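PDB 4KWY: putative uncharacterized protein from Caulobacter crescentus, which is an LptE-family lipoprotein that probably helps deliver or assemble lipopolysaccharide at the outer membrane. Local coordinates for residues A[69-74]-A[89-94]. Residues are numbered along the deposited sequence; the frame is centred on the assembly and turned at random.
Sequences ELRMSV and KGRTDV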
loop_
_atom_site.group_PDB
_atom_site.type_symbol
_atom_site.label_atom_id
_atom_site.label_comp_id
_atom_site.label_asym_id
_atom_site.label_seq_id
_atom_site.Cartn_x
_atom_site.Cartn_y
_atom_site.Cartn_z
ATOM N N GLU A 69 10.924 9.364 11.494
ATOM C CA GLU A 69 10.980 8.417 10.382
ATOM C C GLU A 69 9.944 7.346 10.614
ATOM O O GLU A 69 9.841 6.787 11.698
ATOM C CB GLU A 69 12.356 7.804 10.131
ATOM C CG GLU A 69 12.392 7.048 8.802
ATOM C CD GLU A 69 13.714 6.437 8.380
ATOM O OE1 GLU A 69 14.096 5.394 8.959
ATOM O OE2 GLU A 69 14.331 6.955 7.420
ATOM N N LEU A 70 9.150 7.091 9.594
ATOM C CA LEU A 70 8.082 6.131 9.631
ATOM C C LEU A 70 8.328 5.083 8.555
ATOM O O LEU A 70 8.701 5.413 7.429
ATOM C CB LEU A 70 6.816 6.919 9.394
ATOM C CG LEU A 70 5.512 6.199 9.501
ATOM C CD1 LEU A 70 5.000 6.226 10.925
ATOM C CD2 LEU A 70 4.544 6.908 8.652
ATOM N N ARG A 71 8.173 3.816 8.925
ATOM C CA ARG A 71 8.438 2.709 8.026
ATOM C C ARG A 71 7.207 1.864 7.771
ATOM O O ARG A 71 6.502 1.469 8.695
ATOM C CB ARG A 71 9.562 1.840 8.579
ATOM C CG ARG A 71 10.105 0.879 7.550
ATOM C CD ARG A 71 11.436 0.357 7.978
ATOM N NE ARG A 71 11.742 -0.900 7.300
ATOM C CZ ARG A 71 12.193 -1.989 7.909
ATOM N NH1 ARG A 71 12.383 -1.992 9.223
ATOM N NH2 ARG A 71 12.456 -3.084 7.209
HETATM N N MSE A 72 6.932 1.634 6.493
HETATM C CA MSE A 72 5.832 0.778 6.107
HETATM C C MSE A 72 6.423 -0.473 5.465
HETATM O O MSE A 72 7.014 -0.405 4.382
HETATM C CB MSE A 72 4.822 1.465 5.188
HETATM C CG MSE A 72 3.665 0.515 4.845
HETATM SE SE MSE A 72 2.346 1.312 3.763
HETATM C CE MSE A 72 0.916 1.038 4.927
ATOM N N SER A 73 6.233 -1.615 6.147
ATOM C CA SER A 73 6.678 -2.933 5.708
ATOM C C SER A 73 5.463 -3.749 5.355
ATOM O O SER A 73 4.545 -3.880 6.176
ATOM C CB SER A 73 7.481 -3.605 6.807
ATOM O OG SER A 73 8.583 -2.788 7.143
ATOM N N VAL A 74 5.414 -4.251 4.112
ATOM C CA VAL A 74 4.250 -5.000 3.630
ATOM C C VAL A 74 4.668 -6.268 2.929
ATOM O O VAL A 74 5.393 -6.228 1.941
ATOM C CB VAL A 74 3.357 -4.168 2.645
ATOM C CG1 VAL A 74 1.941 -4.741 2.563
ATOM C CG2 VAL A 74 3.350 -2.671 2.967
ATOM N N LYS A 89 3.547 -12.997 -5.558
ATOM C CA LYS A 89 3.731 -12.416 -4.226
ATOM C C LYS A 89 4.857 -11.330 -4.240
ATOM O O LYS A 89 5.493 -11.075 -5.282
ATOM C CB LYS A 89 3.964 -13.516 -3.163
ATOM C CG LYS A 89 5.353 -14.118 -3.033
ATOM C CD LYS A 89 5.325 -15.081 -1.855
ATOM C CE LYS A 89 6.671 -15.621 -1.440
ATOM N NZ LYS A 89 6.554 -16.617 -0.330
ATOM N N GLY A 90 5.036 -10.666 -3.104
ATOM C CA GLY A 90 6.049 -9.638 -2.955
ATOM C C GLY A 90 6.207 -9.146 -1.535
ATOM O O GLY A 90 5.456 -9.526 -0.622
ATOM N N ARG A 91 7.240 -8.308 -1.359
ATOM C CA ARG A 91 7.601 -7.609 -0.133
ATOM C C ARG A 91 7.904 -6.174 -0.534
ATOM O O ARG A 91 8.565 -5.951 -1.541
ATOM C CB ARG A 91 8.771 -8.304 0.588
ATOM C CG ARG A 91 9.387 -7.535 1.775
ATOM C CD ARG A 91 8.455 -7.272 2.958
ATOM N NE ARG A 91 9.124 -6.455 3.975
ATOM C CZ ARG A 91 9.347 -6.835 5.232
ATOM N NH1 ARG A 91 8.915 -8.012 5.665
ATOM N NH2 ARG A 91 9.985 -6.032 6.071
ATOM N N THR A 92 7.324 -5.211 0.170
ATOM C CA THR A 92 7.505 -3.776 -0.119
ATOM C C THR A 92 7.877 -3.097 1.199
ATOM O O THR A 92 7.224 -3.301 2.214
ATOM C CB THR A 92 6.203 -3.211 -0.785
ATOM O OG1 THR A 92 5.869 -4.023 -1.904
ATOM C CG2 THR A 92 6.317 -1.762 -1.236
ATOM N N ASP A 93 8.931 -2.322 1.182
ATOM C CA ASP A 93 9.402 -1.574 2.341
ATOM C C ASP A 93 9.570 -0.136 1.938
ATOM O O ASP A 93 10.385 0.163 1.075
ATOM C CB ASP A 93 10.728 -2.142 2.863
ATOM C CG ASP A 93 10.613 -2.845 4.196
ATOM O OD1 ASP A 93 10.539 -2.146 5.227
ATOM O OD2 ASP A 93 10.682 -4.093 4.212
ATOM N N VAL A 94 8.779 0.756 2.537
ATOM C CA VAL A 94 8.817 2.185 2.235
ATOM C C VAL A 94 9.131 2.980 3.519
ATOM O O VAL A 94 8.580 2.673 4.583
ATOM C CB VAL A 94 7.471 2.629 1.595
ATOM C CG1 VAL A 94 7.402 4.150 1.458
ATOM C CG2 VAL A 94 7.275 1.974 0.233
#
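Asp93 faces Ser73 across the antiparallel hairpin of strands 67-80 and 86-99, in the sheet-and-helix fold of this LptE-family protein, and its carboxylate gathers Arg71, Ser73 and Arg91. The pair is a non-hydrogen-bonded one, flanked by the hydrogen-bonded pairs Met72 with Val94 and Val74 with Thr92. Met72 N gives a nearly straight bond to Val94 O (2.7 Å, 174°), and Thr92 N reaches Val74 O at 2.8 Å. Met72, here selenomethionine, Val74, Thr92 and Val94 point to the face packed by helices 21-34 and 104-135, where the apolar valines and selenomethionine suit burial, and Thr92 satisfies its hydroxyl by bonding to Trp76.

On the other face Arg71 can be followed outward. Its CB only skirts Val94 O; CG, anti to the backbone N (chi1 -166°), passes 3.8 Å from both Val94 O and Asp93 OD1. The extended chain carries CD past the same carboxylate oxygen and delivers NE to it, a salt bridge of 2.7 Å from NE to Asp93 OD1, while NH2 adds a weak bond. A short serine suits its place between the charges: Ser73 OG donates to Asp93 OD1 at 2.8 Å, from the opposite face of the carboxylate plane to Arg71 NE, and is also bonded to Arg54. Aspartate, with two acceptor oxygens, can serve two arginines at once, OD1 taking Arg71 and OD2 taking Arg91. Arg91, poorly ordered and also paired with Asp75, is bent at chi2 (63°); one guanidinium face lies over Ser73 CB, and NE and NH2 both donate to the single oxygen OD2 of Asp93.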